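Local coordinates for protein HAD family phosphatase (Pseudomonas syringae pv. tomato, PDB 2ODA) that is of uncertain function, but has the fold of the haloacid dehalogenase (HAD) superfamily of phosphatases and related hydrolases, at residues Gly12-Leu17 against Ala22-Ser27; Glu33-Thr38 against Ala70-Asp75; Ser143-Leu148 against Glu154-Gln159. All coordinates share one frame; numbering follows the deposited sequence.

Contacts 1 and 2 adjoin at one end of the HAD core, with centres about 11 Å apart. Contact 3 lies farther out, its centre about 17 Å from that of contact 1 and about 22 Å from that of contact 2. Residues 12-17 and 33-38 meet directly: Thr38 OG1 is 2.5 Å from Cys16 O. All three contacts are partly buried. Contact 1 is small and sets a serine hydroxyl and a glycine backbone against alanines. Contact 2 is loop against loop and apolar, built on proline and leucine. Contact 3 joins two successive helices, packing tryptophan and leucine against arginines whose charged ends take polar partners.

Contact 1: residues Gly12-Leu17 against Ala22-Ser27; sequences GLSGCL and AQAATS
In Ser14 the first torsion, chi1 168°, swings OG away from the backbone N and over to Ala22. Gly15, with a phi of 69°, bends the backbone past Ala22; such a positive phi suits glycine. Segment 12-17 leaves the first central strand of the HAD fold and winds into the short, loose helical turn that the family calls the squiggle. By sequence position it probably corresponds to motif I, the first signature loop of HAD enzymes. Gly12 and Ser14 stand where that motif usually has its two aspartates. Residues 13-17 form a weakly bonded turn with a wider, pi-type character, and Leu17 N to Leu13 O is a weak bond within it.

Ser14 OG lies 3.6 Å from Ala22 CA and 3.9 Å from Ala22 CB. Ala24 CB stands a little farther off, at 4.4 Å from the same OG. The Gly15 backbone comes close too: Gly15 CA is 4.1 Å from Ala22 N.

The hydroxyl's polar partner is Asp19, in the short connection between the segments. Asp19 OD2 is bonded to both Ser14 OG and Ala24 N, while OD1 takes Gln23 N. One carboxylate thus ties the squiggle to the 3-10 turn that follows it. Leu69 of helix 63-69 also touches Ser14 and Ala24.

Beyond the contact the 3-10 turn closes on itself. Gln23 O accepts from Thr26 N at 2.8 Å, and also from Thr26 OG1, which reaches it in the carbonyl plane.

Contact 2: residues Glu33-Thr38 against Ala70-Asp75; sequences EHAQLT and AAPVND
Leu37 and Pro72 form the centre of this contact between two loops of the HAD core. Leu37 CG lies 3.9 Å from Pro72 CB. Both methyls of Leu37 also meet the proline ring: CD2 is 4.0 Å from Pro72 CG, and CD1 is 4.1 Å from Pro72 CB. The two side chains run antiparallel, one alongside the other. With chi1 at -66°, Leu37 CG sits opposite its own carbonyl carbon, and the branch reaches the proline although its first bond does not point that way.

Leu37 thus covers CB and CG of the proline, while Ala35 meets CG and CD. Ala35 O is 3.5 Å from Pro72 CG, and Ala35 CB is 4.5 Å from Pro72 CD. Val73 makes a looser contact, with CG1 4.4 Å from Leu37 CD2.

The backbone sets these groups in place. Val73 N donates to Ala70 O at 2.9 Å and closes a turn at 70-73, from which Pro72 points at the facing loop. On the other side, Thr38 pairs with Leu17 through the backbone, and Gln36 is tied to Asp19 in the same way.

Helix 41-51 lies next to both segments: Leu37 touches its Gln42, and Val73 its Leu45. Val73 and Ala70 also rest on Trp57 of strand 55-58.

Contact 3: residues Ser143-Leu148 against Glu154-Gln159; sequences SQWQAL and EQRRAQ
Arg157 NH2 bonds to Glu154 OE2 at 2.9 Å, with an N-H...O angle of 152°, while the arginine's aliphatic part packs on Trp145. This salt bridge joins residues one turn apart on helix 150-167 and meets the carboxylate from above its plane. A second carboxylate, Asp174 OD2, makes a long, weak ion pair with Arg157 NE.

Trp145 is the main residue from helix 142-147. With CG opposite the backbone N (chi1 -173°), the indole reaches helix 150-167. Arg157 CG sits at the ring edge, 4.1 Å from both CZ2 and CH2 of Trp145. Arg156 reaches the indole through CB, which approaches obliquely, 3.9 Å from Trp145 CZ3.

The guanidinium of Arg156 meets Leu148, just past the end of helix 142-147: CD2 stands 4.2 Å above its plane, over its centre. Leu148 CD1 is also 3.8 Å from Arg156 CD. Arg156 NH1 bonds to Glu152 O, in its own helix.

Both helices belong to the crossover from strand 127-131 to strand 171-173. Phe20 meets Trp145 edge-to-face. The chemistry is therefore mixed. Arginine methylenes and one guanidinium face pack against tryptophan and leucine. The polar ends are paired as well: Arg157 with Glu154, Arg156 NH1 with Glu152 O, and Arg153 NH1 with Trp145 O across the junction of the helices.

Contact 1: residues Gly12-Leu17 against Ala22-Ser27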
loop_
_atom_site.group_PDB
_atom_site.type_symbol
_atom_site.label_atom_id
_atom_site.label_comp_id
_atom_site.label_asym_id
_atom_site.label_seq_id
_atom_site.Cartn_x
_atom_site.Cartn_y
_atom_site.Cartn_z
ATOM N N GLY B 12 -2.175 1.340 -16.628
ATOM C CA GLY B 12 -3.530 1.542 -17.161
ATOM C C GLY B 12 -3.672 0.746 -18.466
ATOM O O GLY B 12 -2.696 0.522 -19.172
ATOM N N LEU B 13 -4.883 0.329 -18.805
ATOM C CA LEU B 13 -5.096 -0.335 -20.072
ATOM C C LEU B 13 -5.433 0.656 -21.198
ATOM O O LEU B 13 -4.567 0.981 -22.035
ATOM C CB LEU B 13 -6.137 -1.462 -19.920
ATOM C CG LEU B 13 -6.408 -2.321 -21.169
ATOM C CD1 LEU B 13 -5.192 -3.210 -21.613
ATOM C CD2 LEU B 13 -7.649 -3.156 -20.910
ATOM N N SER B 14 -6.663 1.162 -21.193
ATOM C CA SER B 14 -7.097 2.194 -22.148
ATOM C C SER B 14 -6.304 3.505 -21.990
ATOM O O SER B 14 -6.082 3.985 -20.860
ATOM C CB SER B 14 -8.618 2.429 -21.992
ATOM O OG SER B 14 -9.044 3.587 -22.689
ATOM N N GLY B 15 -5.879 4.096 -23.109
ATOM C CA GLY B 15 -5.132 5.366 -23.087
ATOM C C GLY B 15 -3.745 5.209 -22.492
ATOM O O GLY B 15 -3.146 6.168 -21.946
ATOM N N CYS B 16 -3.222 3.990 -22.572
ATOM C CA CYS B 16 -1.918 3.731 -21.994
ATOM C C CYS B 16 -1.220 2.581 -22.736
ATOM O O CYS B 16 -0.346 2.845 -23.556
ATOM C CB CYS B 16 -2.057 3.511 -20.480
ATOM S SG CYS B 16 -0.564 3.041 -19.615
ATOM N N LEU B 17 -1.608 1.328 -22.470
ATOM C CA LEU B 17 -1.107 0.186 -23.246
ATOM C C LEU B 17 -1.720 0.162 -24.653
ATOM O O LEU B 17 -1.039 -0.083 -25.636
ATOM C CB LEU B 17 -1.427 -1.128 -22.520
ATOM C CG LEU B 17 -0.664 -1.353 -21.200
ATOM C CD1 LEU B 17 -1.300 -2.520 -20.431
ATOM C CD2 LEU B 17 0.809 -1.618 -21.525
ATOM N N ALA B 22 -7.912 7.209 -25.408
ATOM C CA ALA B 22 -8.999 6.677 -24.542
ATOM C C ALA B 22 -10.347 6.666 -25.260
ATOM O O ALA B 22 -11.368 7.130 -24.727
ATOM C CB ALA B 22 -9.108 7.492 -23.206
ATOM N N GLN B 23 -10.338 6.138 -26.480
ATOM C CA GLN B 23 -11.547 6.175 -27.326
ATOM C C GLN B 23 -12.608 5.177 -26.923
ATOM O O GLN B 23 -13.788 5.341 -27.291
ATOM C CB GLN B 23 -11.144 6.024 -28.797
ATOM C CG GLN B 23 -10.241 7.179 -29.232
ATOM C CD GLN B 23 -11.034 8.471 -29.328
ATOM O OE1 GLN B 23 -11.821 8.640 -30.255
ATOM N NE2 GLN B 23 -10.867 9.366 -28.341
ATOM N N ALA B 24 -12.228 4.145 -26.164
ATOM C CA ALA B 24 -13.229 3.178 -25.653
ATOM C C ALA B 24 -14.316 3.869 -24.813
ATOM O O ALA B 24 -15.450 3.371 -24.702
ATOM C CB ALA B 24 -12.561 2.068 -24.845
ATOM N N ALA B 25 -13.971 5.000 -24.207
ATOM C CA ALA B 25 -14.946 5.801 -23.464
ATOM C C ALA B 25 -16.028 6.442 -24.342
ATOM O O ALA B 25 -16.966 7.060 -23.804
ATOM C CB ALA B 25 -14.227 6.889 -22.635
ATOM N N THR B 26 -15.901 6.344 -25.670
ATOM C CA THR B 26 -16.814 7.064 -26.574
ATOM C C THR B 26 -17.925 6.160 -27.103
ATOM O O THR B 26 -18.782 6.618 -27.867
ATOM C CB THR B 26 -16.106 7.655 -27.845
ATOM O OG1 THR B 26 -15.570 6.574 -28.635
ATOM C CG2 THR B 26 -14.988 8.664 -27.488
ATOM N N SER B 27 -17.887 4.874 -26.751
ATOM C CA SER B 27 -18.879 3.935 -27.254
ATOM C C SER B 27 -19.103 2.803 -26.264
ATOM O O SER B 27 -18.166 2.364 -25.622
ATOM C CB SER B 27 -18.389 3.347 -28.572
ATOM O OG SER B 27 -19.352 2.446 -29.078
#

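Contact 2: residues Glu33-Thr38 against Ala70-Asp75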
loop_
_atom_site.group_PDB
_atom_site.type_symbol
_atom_site.label_atom_id
_atom_site.label_comp_id
_atom_site.label_asym_id
_atom_site.label_seq_id
_atom_site.Cartn_x
_atom_site.Cartn_y
_atom_site.Cartn_z
ATOM N N GLU B 33 -10.504 -1.298 -33.427
ATOM C CA GLU B 33 -9.466 -0.293 -33.673
ATOM C C GLU B 33 -8.812 0.170 -32.367
ATOM O O GLU B 33 -7.647 0.518 -32.354
ATOM C CB GLU B 33 -10.012 0.928 -34.425
ATOM C CG GLU B 33 -10.127 0.732 -35.933
ATOM C CD GLU B 33 -10.695 1.956 -36.648
ATOM O OE1 GLU B 33 -10.922 3.012 -35.991
ATOM O OE2 GLU B 33 -10.899 1.847 -37.871
ATOM N N HIS B 34 -9.576 0.159 -31.277
ATOM C CA HIS B 34 -9.098 0.647 -29.988
ATOM C C HIS B 34 -8.059 -0.307 -29.356
ATOM O O HIS B 34 -7.285 0.079 -28.469
ATOM C CB HIS B 34 -10.282 0.781 -29.026
ATOM C CG HIS B 34 -11.336 1.756 -29.460
ATOM N ND1 HIS B 34 -12.525 1.900 -28.771
ATOM C CD2 HIS B 34 -11.386 2.641 -30.485
ATOM C CE1 HIS B 34 -13.254 2.839 -29.350
ATOM N NE2 HIS B 34 -12.583 3.307 -30.388
ATOM N N ALA B 35 -8.052 -1.558 -29.789
ATOM C CA ALA B 35 -7.104 -2.522 -29.241
ATOM C C ALA B 35 -5.660 -2.348 -29.783
ATOM O O ALA B 35 -4.740 -3.041 -29.329
ATOM C CB ALA B 35 -7.619 -3.961 -29.425
ATOM N N GLN B 36 -5.456 -1.420 -30.731
ATOM C CA GLN B 36 -4.113 -1.163 -31.249
ATOM C C GLN B 36 -3.257 -0.723 -30.054
ATOM O O GLN B 36 -3.678 0.120 -29.256
ATOM C CB GLN B 36 -4.135 -0.060 -32.321
ATOM C CG GLN B 36 -2.744 0.314 -32.922
ATOM C CD GLN B 36 -2.822 1.516 -33.870
ATOM O OE1 GLN B 36 -3.901 1.908 -34.296
ATOM N NE2 GLN B 36 -1.680 2.099 -34.192
ATOM N N LEU B 37 -2.086 -1.340 -29.898
ATOM C CA LEU B 37 -1.106 -0.849 -28.911
ATOM C C LEU B 37 -0.627 0.581 -29.173
ATOM O O LEU B 37 -0.498 0.997 -30.320
ATOM C CB LEU B 37 0.107 -1.776 -28.902
ATOM C CG LEU B 37 -0.193 -3.191 -28.407
ATOM C CD1 LEU B 37 0.838 -4.189 -29.012
ATOM C CD2 LEU B 37 -0.185 -3.257 -26.897
ATOM N N THR B 38 -0.355 1.326 -28.101
ATOM C CA THR B 38 0.167 2.693 -28.204
ATOM C C THR B 38 1.625 2.735 -28.714
ATOM O O THR B 38 2.343 1.731 -28.630
ATOM C CB THR B 38 0.035 3.477 -26.867
ATOM O OG1 THR B 38 0.784 2.821 -25.838
ATOM C CG2 THR B 38 -1.441 3.610 -26.464
ATOM N N ALA B 70 -7.773 -5.927 -23.820
ATOM C CA ALA B 70 -6.595 -6.595 -23.270
ATOM C C ALA B 70 -6.012 -7.687 -24.198
ATOM O O ALA B 70 -4.961 -8.270 -23.897
ATOM C CB ALA B 70 -6.870 -7.149 -21.847
ATOM N N ALA B 71 -6.677 -7.930 -25.331
ATOM C CA ALA B 71 -6.213 -8.936 -26.306
ATOM C C ALA B 71 -4.698 -8.919 -26.602
ATOM O O ALA B 71 -4.066 -9.985 -26.531
ATOM C CB ALA B 71 -7.044 -8.899 -27.597
ATOM N N PRO B 72 -4.104 -7.741 -26.927
ATOM C CA PRO B 72 -2.673 -7.771 -27.225
ATOM C C PRO B 72 -1.698 -7.989 -26.049
ATOM O O PRO B 72 -0.502 -8.116 -26.295
ATOM C CB PRO B 72 -2.426 -6.399 -27.875
ATOM C CG PRO B 72 -3.421 -5.515 -27.204
ATOM C CD PRO B 72 -4.655 -6.385 -27.145
ATOM N N VAL B 73 -2.198 -8.049 -24.811
ATOM C CA VAL B 73 -1.338 -8.277 -23.636
ATOM C C VAL B 73 -1.735 -9.495 -22.795
ATOM O O VAL B 73 -1.010 -9.878 -21.874
ATOM C CB VAL B 73 -1.239 -7.030 -22.685
ATOM C CG1 VAL B 73 -0.615 -5.810 -23.391
ATOM C CG2 VAL B 73 -2.600 -6.687 -22.019
ATOM N N ASN B 74 -2.874 -10.116 -23.081
ATOM C CA ASN B 74 -3.342 -11.176 -22.187
ATOM C C ASN B 74 -2.573 -12.505 -22.276
ATOM O O ASN B 74 -2.874 -13.425 -21.530
ATOM C CB ASN B 74 -4.870 -11.397 -22.273
ATOM C CG ASN B 74 -5.324 -11.930 -23.623
ATOM O OD1 ASN B 74 -4.614 -12.686 -24.288
ATOM N ND2 ASN B 74 -6.532 -11.547 -24.024
ATOM N N ASP B 75 -1.626 -12.604 -23.208
ATOM C CA ASP B 75 -0.732 -13.764 -23.296
ATOM C C ASP B 75 0.086 -13.884 -21.984
ATOM O O ASP B 75 0.442 -14.986 -21.579
ATOM C CB ASP B 75 0.248 -13.623 -24.490
ATOM C CG ASP B 75 -0.381 -13.950 -25.865
ATOM O OD1 ASP B 75 -1.162 -14.914 -25.997
ATOM O OD2 ASP B 75 -0.054 -13.240 -26.853
#

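Contact 3: residues Ser143-Leu148 against Glu154-Gln159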
loop_
_atom_site.group_PDB
_atom_site.type_symbol
_atom_site.label_atom_id
_atom_site.label_comp_id
_atom_site.label_asym_id
_atom_site.label_seq_id
_atom_site.Cartn_x
_atom_site.Cartn_y
_atom_site.Cartn_z
ATOM N N SER B 143 -5.816 8.936 -35.590
ATOM C CA SER B 143 -6.038 9.751 -36.791
ATOM C C SER B 143 -6.117 11.255 -36.464
ATOM O O SER B 143 -5.537 12.088 -37.183
ATOM C CB SER B 143 -7.266 9.272 -37.582
ATOM O OG SER B 143 -8.472 9.437 -36.843
ATOM N N GLN B 144 -6.793 11.593 -35.364
ATOM C CA GLN B 144 -6.922 12.989 -34.938
ATOM C C GLN B 144 -5.572 13.567 -34.487
ATOM O O GLN B 144 -5.221 14.714 -34.835
ATOM C CB GLN B 144 -7.943 13.121 -33.805
ATOM C CG GLN B 144 -9.384 12.844 -34.241
ATOM C CD GLN B 144 -10.337 12.827 -33.071
ATOM O OE1 GLN B 144 -10.018 12.298 -31.996
ATOM N NE2 GLN B 144 -11.524 13.414 -33.265
ATOM N N TRP B 145 -4.837 12.775 -33.705
ATOM C CA TRP B 145 -3.496 13.138 -33.254
ATOM C C TRP B 145 -2.567 13.364 -34.441
ATOM O O TRP B 145 -1.800 14.332 -34.466
ATOM C CB TRP B 145 -2.939 12.051 -32.331
ATOM C CG TRP B 145 -1.610 12.391 -31.656
ATOM C CD1 TRP B 145 -0.379 11.861 -31.951
ATOM C CD2 TRP B 145 -1.411 13.280 -30.542
ATOM N NE1 TRP B 145 0.577 12.389 -31.102
ATOM C CE2 TRP B 145 -0.033 13.249 -30.223
ATOM C CE3 TRP B 145 -2.276 14.109 -29.783
ATOM C CZ2 TRP B 145 0.516 14.026 -29.183
ATOM C CZ3 TRP B 145 -1.733 14.875 -28.760
ATOM C CH2 TRP B 145 -0.348 14.833 -28.472
ATOM N N GLN B 146 -2.637 12.466 -35.418
ATOM C CA GLN B 146 -1.792 12.572 -36.605
ATOM C C GLN B 146 -2.189 13.719 -37.532
ATOM O O GLN B 146 -1.343 14.223 -38.257
ATOM C CB GLN B 146 -1.765 11.236 -37.358
ATOM C CG GLN B 146 -0.791 10.212 -36.697
ATOM C CD GLN B 146 -1.214 8.751 -36.864
ATOM O OE1 GLN B 146 -1.814 8.374 -37.871
ATOM N NE2 GLN B 146 -0.893 7.921 -35.868
ATOM N N ALA B 147 -3.458 14.132 -37.505
ATOM C CA ALA B 147 -3.950 15.267 -38.322
ATOM C C ALA B 147 -3.520 16.637 -37.803
ATOM O O ALA B 147 -3.577 17.645 -38.525
ATOM C CB ALA B 147 -5.475 15.211 -38.456
ATOM N N LEU B 148 -3.072 16.692 -36.549
ATOM C CA LEU B 148 -2.543 17.951 -35.987
ATOM C C LEU B 148 -1.235 18.255 -36.687
ATOM O O LEU B 148 -0.706 17.395 -37.380
ATOM C CB LEU B 148 -2.249 17.794 -34.498
ATOM C CG LEU B 148 -3.397 17.403 -33.572
ATOM C CD1 LEU B 148 -2.844 17.147 -32.186
ATOM C CD2 LEU B 148 -4.499 18.473 -33.512
ATOM N N GLU B 154 3.069 19.204 -29.877
ATOM C CA GLU B 154 3.941 19.708 -28.809
ATOM C C GLU B 154 3.138 20.444 -27.737
ATOM O O GLU B 154 3.327 20.211 -26.541
ATOM C CB GLU B 154 5.034 20.610 -29.382
ATOM C CG GLU B 154 5.971 21.205 -28.333
ATOM C CD GLU B 154 6.643 20.121 -27.505
ATOM O OE1 GLU B 154 6.484 20.127 -26.261
ATOM O OE2 GLU B 154 7.309 19.251 -28.106
ATOM N N GLN B 155 2.246 21.339 -28.163
ATOM C CA GLN B 155 1.430 22.099 -27.213
ATOM C C GLN B 155 0.615 21.157 -26.304
ATOM O O GLN B 155 0.585 21.344 -25.100
ATOM C CB GLN B 155 0.528 23.127 -27.930
ATOM C CG GLN B 155 -0.103 24.136 -26.983
ATOM C CD GLN B 155 -0.695 25.368 -27.695
ATOM O OE1 GLN B 155 -0.835 25.392 -28.914
ATOM N NE2 GLN B 155 -1.054 26.384 -26.922
ATOM N N ARG B 156 -0.028 20.149 -26.889
ATOM C CA ARG B 156 -0.867 19.221 -26.116
ATOM C C ARG B 156 -0.073 18.335 -25.144
ATOM O O ARG B 156 -0.545 18.083 -24.033
ATOM C CB ARG B 156 -1.765 18.387 -27.052
ATOM C CG ARG B 156 -2.945 19.247 -27.577
ATOM C CD ARG B 156 -3.662 18.612 -28.771
ATOM N NE ARG B 156 -4.782 19.461 -29.250
ATOM C CZ ARG B 156 -4.623 20.619 -29.889
ATOM N NH1 ARG B 156 -3.409 21.111 -30.120
ATOM N NH2 ARG B 156 -5.682 21.311 -30.277
ATOM N N ARG B 157 1.101 17.871 -25.574
ATOM C CA ARG B 157 2.015 17.129 -24.709
ATOM C C ARG B 157 2.469 17.990 -23.532
ATOM O O ARG B 157 2.424 17.546 -22.389
ATOM C CB ARG B 157 3.262 16.707 -25.479
ATOM C CG ARG B 157 3.111 15.478 -26.361
ATOM C CD ARG B 157 4.515 14.913 -26.706
ATOM N NE ARG B 157 5.357 15.873 -27.440
ATOM C CZ ARG B 157 5.377 16.001 -28.767
ATOM N NH1 ARG B 157 4.622 15.204 -29.532
ATOM N NH2 ARG B 157 6.167 16.924 -29.326
ATOM N N ALA B 158 2.900 19.219 -23.814
ATOM C CA ALA B 158 3.323 20.136 -22.770
ATOM C C ALA B 158 2.195 20.434 -21.756
ATOM O O ALA B 158 2.430 20.469 -20.552
ATOM C CB ALA B 158 3.896 21.430 -23.389
ATOM N N GLN B 159 0.964 20.623 -22.242
ATOM C CA GLN B 159 -0.180 20.869 -21.346
ATOM C C GLN B 159 -0.468 19.670 -20.442
ATOM O O GLN B 159 -0.621 19.838 -19.223
ATOM C CB GLN B 159 -1.441 21.263 -22.126
ATOM C CG GLN B 159 -1.336 22.675 -22.623
ATOM C CD GLN B 159 -2.350 23.035 -23.700
ATOM O OE1 GLN B 159 -3.054 22.169 -24.252
ATOM N NE2 GLN B 159 -2.408 24.319 -24.022
#